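Local coordinates for protein Aar187cp (Eremothecium gossypii, PDB 3ZIL) that probably regulates sister-chromatid cohesion through cohesin, and is represented here by its C-terminal helical Wap1 domain, at residues A[150-155]-A[170-175]; A[186-191]-A[222-227]. One frame throughout, in Å; residues are numbered along the deposited sequence.

Interaction 1: residues A[150-155]-A[170-175]; sequences YALYIW and PALARL
L152 and L172 meet through one methyl each and form the middle of an entirely apolar contact between helices 147-158 and 168-178. Followed outward, L152 leaves its helix with CB directed at the partner segment; a chi1 of -73° sets CG opposite the carbonyl carbon of L152 itself, and the fork of the side chain then faces helix 168-178. From CG the two methyls part: CD2 packs against L172 CD2 at 3.8 Å, while CD1 meets L175 CD2 at 4.1 Å. The two approaches differ. L152 and L172 overlap flank to flank from opposing helices, whereas L152 and L175 meet end-on, methyl to methyl. L172 also splits its methyls between two partners, its CD1 lying 4.2 Å from CH2 at the far end of the W155 indole, approached obliquely. W155 extends that far because CG is anti to its backbone N (chi1 -174°), which carries the six-membered ring out toward the other helix. The axes of the two short segments stay 14.2 Å apart and run at 136° to each other, so long side chains span the gap and the backbones stay well separated; even the nearest CA atoms, those of L152 and L172, are 9.8 Å apart. L190 of helix 185-193 packs on L152, W155 and L172 alike, and helix 108-116 adds A116 against L152 and L108 and I112 against W155. The contact is therefore one piece of a buried core shared by several helices, consistent with the stacked helices of an all-helical Wap1 domain, whose family is placed in the TPR clan.

Interaction 2: residues A[186-191]-A[222-227]; sequences TACSLL and LTNEGV
C188 points its side chain at the first turn of helix 225-235, where it meets backbone more than side chain. Its SG, set anti to the carbonyl carbon of C188 itself, is carried out to the peptide link between G226 and V227, 3.6 Å from G226 C and 3.7 Å from V227 N. CB lies alongside, 3.7 Å from G226 C, so both side-chain atoms bear on that carbonyl group. With no side chain at G226, the CA atoms of C188 and G226 come within 5.3 Å, a close approach of two helical backbones. V227 directs its CB away from helix 185-193, yet its methyl CG2 still touches SG of C188 at 4.0 Å. N224 sits at the N-cap with its side chain turned back over the helix start: CG is anti to the backbone N (chi1 171°), and OD1 accepts from V227 N at 2.9 Å, with an N-H...O angle of 157° and the donor tilted 22° from the carbonyl plane. The N-H beside the sulfur thus already has an acceptor, and no hydrogen bond crosses between the segments. C188 also packs on I176 of helix 168-178 and on C230, one turn further along helix 225-235. The arrangement is an Asn N-cap at a helix start, with a cysteine from a neighbouring helix of the Wap1 domain packed closely against the glycine in its first turn.

In the fold
From the N terminus, helix 147-158 is reached first, and interaction 1 closes when the chain returns through helix 168-178, with 14 residues between its segments. Helix 185-193 follows directly and opens interaction 2, which closes at the start of helix 225-235, after helix 201-215, with 30 residues between its segments. The contacts are thus in series, neither nested nor crossed. The centres of interactions 1 and 2 lie about 11 Å apart. Helix 185-193 joins them physically: T186 CG2 packs 3.6 Å from L152 O, and L172 CD1 packs against L191 N at 3.5 Å. Together they link helices 147-158, 168-178, 185-193 and 225-235 near the middle of the elongated chain.

Interaction 1: residues A[150-155]-A[170-175]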
loop_
_atom_site.group_PDB
_atom_site.type_symbol
_atom_site.label_atom_id
_atom_site.label_comp_id
_atom_site.label_asym_id
_atom_site.label_seq_id
_atom_site.Cartn_x
_atom_site.Cartn_y
_atom_site.Cartn_z
ATOM N N TYR A 150 3.919 -5.065 -14.176
ATOM C CA TYR A 150 3.306 -4.099 -15.053
ATOM C C TYR A 150 1.823 -3.774 -14.611
ATOM O O TYR A 150 1.385 -2.677 -14.736
ATOM C CB TYR A 150 3.417 -4.524 -16.542
ATOM C CG TYR A 150 3.838 -3.346 -17.436
ATOM C CD1 TYR A 150 3.397 -2.039 -17.150
ATOM C CD2 TYR A 150 4.708 -3.526 -18.538
ATOM C CE1 TYR A 150 3.793 -0.942 -17.918
ATOM C CE2 TYR A 150 5.094 -2.431 -19.318
ATOM C CZ TYR A 150 4.640 -1.140 -18.994
ATOM O OH TYR A 150 5.010 -0.058 -19.719
ATOM N N ALA A 151 1.069 -4.764 -14.159
ATOM C CA ALA A 151 -0.326 -4.606 -13.840
ATOM C C ALA A 151 -0.449 -3.818 -12.561
ATOM O O ALA A 151 -1.272 -2.871 -12.504
ATOM C CB ALA A 151 -0.956 -5.969 -13.665
ATOM N N LEU A 152 0.408 -4.098 -11.563
ATOM C CA LEU A 152 0.488 -3.180 -10.342
ATOM C C LEU A 152 0.725 -1.687 -10.759
ATOM O O LEU A 152 0.047 -0.758 -10.292
ATOM C CB LEU A 152 1.660 -3.606 -9.429
ATOM C CG LEU A 152 1.417 -4.917 -8.621
ATOM C CD1 LEU A 152 2.744 -5.402 -8.060
ATOM C CD2 LEU A 152 0.396 -4.726 -7.441
ATOM N N TYR A 153 1.715 -1.515 -11.649
ATOM C CA TYR A 153 2.057 -0.189 -12.170
ATOM C C TYR A 153 0.887 0.493 -12.896
ATOM O O TYR A 153 0.591 1.611 -12.628
ATOM C CB TYR A 153 3.263 -0.263 -13.116
ATOM C CG TYR A 153 3.705 1.092 -13.598
ATOM C CD1 TYR A 153 4.493 1.925 -12.770
ATOM C CD2 TYR A 153 3.314 1.559 -14.848
ATOM C CE1 TYR A 153 4.911 3.159 -13.199
ATOM C CE2 TYR A 153 3.697 2.801 -15.265
ATOM C CZ TYR A 153 4.499 3.581 -14.448
ATOM O OH TYR A 153 4.840 4.835 -14.916
ATOM N N ILE A 154 0.232 -0.209 -13.834
ATOM C CA ILE A 154 -0.871 0.362 -14.514
ATOM C C ILE A 154 -1.947 0.780 -13.524
ATOM O O ILE A 154 -2.527 1.881 -13.647
ATOM C CB ILE A 154 -1.499 -0.626 -15.543
ATOM C CG1 ILE A 154 -0.475 -1.001 -16.594
ATOM C CG2 ILE A 154 -2.807 -0.015 -16.080
ATOM C CD1 ILE A 154 -0.057 0.272 -17.394
ATOM N N TRP A 155 -2.280 -0.144 -12.614
ATOM C CA TRP A 155 -3.351 0.024 -11.665
ATOM C C TRP A 155 -3.103 1.221 -10.791
ATOM O O TRP A 155 -4.004 2.043 -10.596
ATOM C CB TRP A 155 -3.395 -1.248 -10.788
ATOM C CG TRP A 155 -4.559 -1.301 -9.810
ATOM C CD1 TRP A 155 -5.514 -0.287 -9.497
ATOM C CD2 TRP A 155 -4.888 -2.423 -8.930
ATOM N NE1 TRP A 155 -6.379 -0.710 -8.511
ATOM C CE2 TRP A 155 -6.022 -1.977 -8.089
ATOM C CE3 TRP A 155 -4.321 -3.692 -8.705
ATOM C CZ2 TRP A 155 -6.613 -2.822 -7.193
ATOM C CZ3 TRP A 155 -4.902 -4.526 -7.766
ATOM C CH2 TRP A 155 -6.046 -4.102 -7.037
ATOM N N PRO A 170 -7.176 -8.380 0.608
ATOM C CA PRO A 170 -6.477 -9.599 1.036
ATOM C C PRO A 170 -5.558 -10.159 -0.053
ATOM O O PRO A 170 -4.558 -10.766 0.305
ATOM C CB PRO A 170 -7.614 -10.639 1.275
ATOM C CG PRO A 170 -8.916 -9.977 0.976
ATOM C CD PRO A 170 -8.653 -8.528 0.558
ATOM N N ALA A 171 -5.896 -10.025 -1.351
ATOM C CA ALA A 171 -5.062 -10.637 -2.376
ATOM C C ALA A 171 -3.709 -9.885 -2.423
ATOM O O ALA A 171 -2.648 -10.489 -2.592
ATOM C CB ALA A 171 -5.726 -10.642 -3.756
ATOM N N LEU A 172 -3.737 -8.578 -2.213
ATOM C CA LEU A 172 -2.456 -7.844 -2.218
ATOM C C LEU A 172 -1.563 -8.190 -1.009
ATOM O O LEU A 172 -0.301 -8.189 -1.098
ATOM C CB LEU A 172 -2.692 -6.386 -2.322
ATOM C CG LEU A 172 -3.179 -5.901 -3.695
ATOM C CD1 LEU A 172 -3.852 -4.545 -3.538
ATOM C CD2 LEU A 172 -2.030 -5.868 -4.776
ATOM N N ALA A 173 -2.225 -8.397 0.137
ATOM C CA ALA A 173 -1.546 -8.738 1.380
ATOM C C ALA A 173 -0.883 -10.135 1.132
ATOM O O ALA A 173 0.336 -10.312 1.395
ATOM C CB ALA A 173 -2.518 -8.779 2.560
ATOM N N ARG A 174 -1.637 -11.074 0.551
ATOM C CA ARG A 174 -1.058 -12.399 0.230
ATOM C C ARG A 174 0.164 -12.259 -0.702
ATOM O O ARG A 174 1.165 -12.910 -0.483
ATOM C CB ARG A 174 -2.063 -13.387 -0.359
ATOM C CG ARG A 174 -3.139 -13.850 0.629
ATOM C CD ARG A 174 -3.909 -15.029 0.041
ATOM N NE ARG A 174 -4.562 -14.757 -1.285
ATOM C CZ ARG A 174 -5.797 -14.187 -1.428
ATOM N NH1 ARG A 174 -6.500 -13.743 -0.396
ATOM N NH2 ARG A 174 -6.335 -13.994 -2.613
ATOM N N LEU A 175 0.081 -11.365 -1.697
ATOM C CA LEU A 175 1.198 -11.104 -2.634
ATOM C C LEU A 175 2.431 -10.585 -1.889
ATOM O O LEU A 175 3.528 -11.071 -2.083
ATOM C CB LEU A 175 0.769 -10.047 -3.694
ATOM C CG LEU A 175 1.874 -9.588 -4.687
ATOM C CD1 LEU A 175 2.308 -10.686 -5.710
ATOM C CD2 LEU A 175 1.474 -8.302 -5.434
#

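Interaction 2: residues A[186-191]-A[222-227]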
loop_
_atom_site.group_PDB
_atom_site.type_symbol
_atom_site.label_atom_id
_atom_site.label_comp_id
_atom_site.label_asym_id
_atom_site.label_seq_id
_atom_site.Cartn_x
_atom_site.Cartn_y
_atom_site.Cartn_z
ATOM N N THR A 186 4.223 0.149 -4.321
ATOM C CA THR A 186 3.063 0.123 -5.138
ATOM C C THR A 186 2.009 -0.849 -4.648
ATOM O O THR A 186 0.851 -0.436 -4.547
ATOM C CB THR A 186 3.400 -0.193 -6.601
ATOM O OG1 THR A 186 4.376 0.779 -7.074
ATOM C CG2 THR A 186 2.170 -0.043 -7.433
ATOM N N ALA A 187 2.380 -2.108 -4.323
ATOM C CA ALA A 187 1.384 -3.046 -3.775
ATOM C C ALA A 187 0.734 -2.464 -2.527
ATOM O O ALA A 187 -0.513 -2.427 -2.390
ATOM C CB ALA A 187 2.007 -4.450 -3.523
ATOM N N CYS A 188 1.552 -1.948 -1.638
ATOM C CA CYS A 188 1.024 -1.412 -0.377
ATOM C C CYS A 188 0.094 -0.229 -0.602
ATOM O O CYS A 188 -0.925 -0.079 0.097
ATOM C CB CYS A 188 2.166 -0.954 0.527
ATOM S SG CYS A 188 3.056 -2.342 1.237
ATOM N N SER A 189 0.545 0.699 -1.445
ATOM C CA SER A 189 -0.326 1.831 -1.775
ATOM C C SER A 189 -1.680 1.402 -2.359
ATOM O O SER A 189 -2.680 1.869 -1.926
ATOM C CB SER A 189 0.389 2.810 -2.728
ATOM O OG SER A 189 -0.629 3.633 -3.280
ATOM N N LEU A 190 -1.720 0.481 -3.336
ATOM C CA LEU A 190 -2.972 -0.014 -3.802
ATOM C C LEU A 190 -3.856 -0.742 -2.720
ATOM O O LEU A 190 -5.073 -0.609 -2.694
ATOM C CB LEU A 190 -2.647 -1.042 -4.913
ATOM C CG LEU A 190 -2.071 -0.556 -6.197
ATOM C CD1 LEU A 190 -1.548 -1.745 -6.979
ATOM C CD2 LEU A 190 -3.112 0.344 -6.946
ATOM N N LEU A 191 -3.223 -1.544 -1.871
ATOM C CA LEU A 191 -3.872 -2.158 -0.732
ATOM C C LEU A 191 -4.520 -1.048 0.148
ATOM O O LEU A 191 -5.715 -1.095 0.434
ATOM C CB LEU A 191 -2.871 -3.007 0.062
ATOM C CG LEU A 191 -3.458 -4.003 1.141
ATOM C CD1 LEU A 191 -2.297 -4.967 1.541
ATOM C CD2 LEU A 191 -4.094 -3.274 2.348
ATOM N N LEU A 222 7.944 -5.035 9.467
ATOM C CA LEU A 222 7.463 -4.029 10.386
ATOM C C LEU A 222 8.298 -2.759 10.368
ATOM O O LEU A 222 8.009 -1.804 11.128
ATOM C CB LEU A 222 7.313 -4.633 11.806
ATOM C CG LEU A 222 5.994 -5.300 12.280
ATOM C CD1 LEU A 222 4.894 -5.550 11.228
ATOM C CD2 LEU A 222 6.242 -6.519 13.180
ATOM N N THR A 223 9.329 -2.701 9.519
ATOM C CA THR A 223 10.106 -1.452 9.419
ATOM C C THR A 223 9.818 -0.808 8.047
ATOM O O THR A 223 10.509 0.102 7.579
ATOM C CB THR A 223 11.663 -1.664 9.598
ATOM O OG1 THR A 223 12.113 -2.603 8.627
ATOM C CG2 THR A 223 12.038 -2.201 10.930
ATOM N N ASN A 224 8.879 -1.376 7.321
ATOM C CA ASN A 224 8.646 -0.896 5.957
ATOM C C ASN A 224 7.484 0.095 6.062
ATOM O O ASN A 224 6.405 -0.234 6.575
ATOM C CB ASN A 224 8.319 -2.145 5.118
ATOM C CG ASN A 224 7.835 -1.819 3.732
ATOM O OD1 ASN A 224 6.758 -1.230 3.537
ATOM N ND2 ASN A 224 8.556 -2.345 2.737
ATOM N N GLU A 225 7.700 1.333 5.652
ATOM C CA GLU A 225 6.644 2.337 5.818
ATOM C C GLU A 225 5.330 1.934 5.131
ATOM O O GLU A 225 4.243 2.184 5.679
ATOM C CB GLU A 225 7.081 3.716 5.296
ATOM C CG GLU A 225 8.192 4.302 6.100
ATOM C CD GLU A 225 8.570 5.696 5.574
ATOM O OE1 GLU A 225 7.835 6.269 4.725
ATOM O OE2 GLU A 225 9.603 6.233 6.019
ATOM N N GLY A 226 5.423 1.393 3.905
ATOM C CA GLY A 226 4.198 0.944 3.170
ATOM C C GLY A 226 3.343 -0.041 3.968
ATOM O O GLY A 226 2.078 0.123 4.136
ATOM N N VAL A 227 4.022 -1.045 4.547
ATOM C CA VAL A 227 3.317 -2.065 5.292
ATOM C C VAL A 227 2.713 -1.487 6.556
ATOM O O VAL A 227 1.546 -1.772 6.894
ATOM C CB VAL A 227 4.302 -3.231 5.678
ATOM C CG1 VAL A 227 3.500 -4.148 6.607
ATOM C CG2 VAL A 227 4.752 -4.016 4.390
#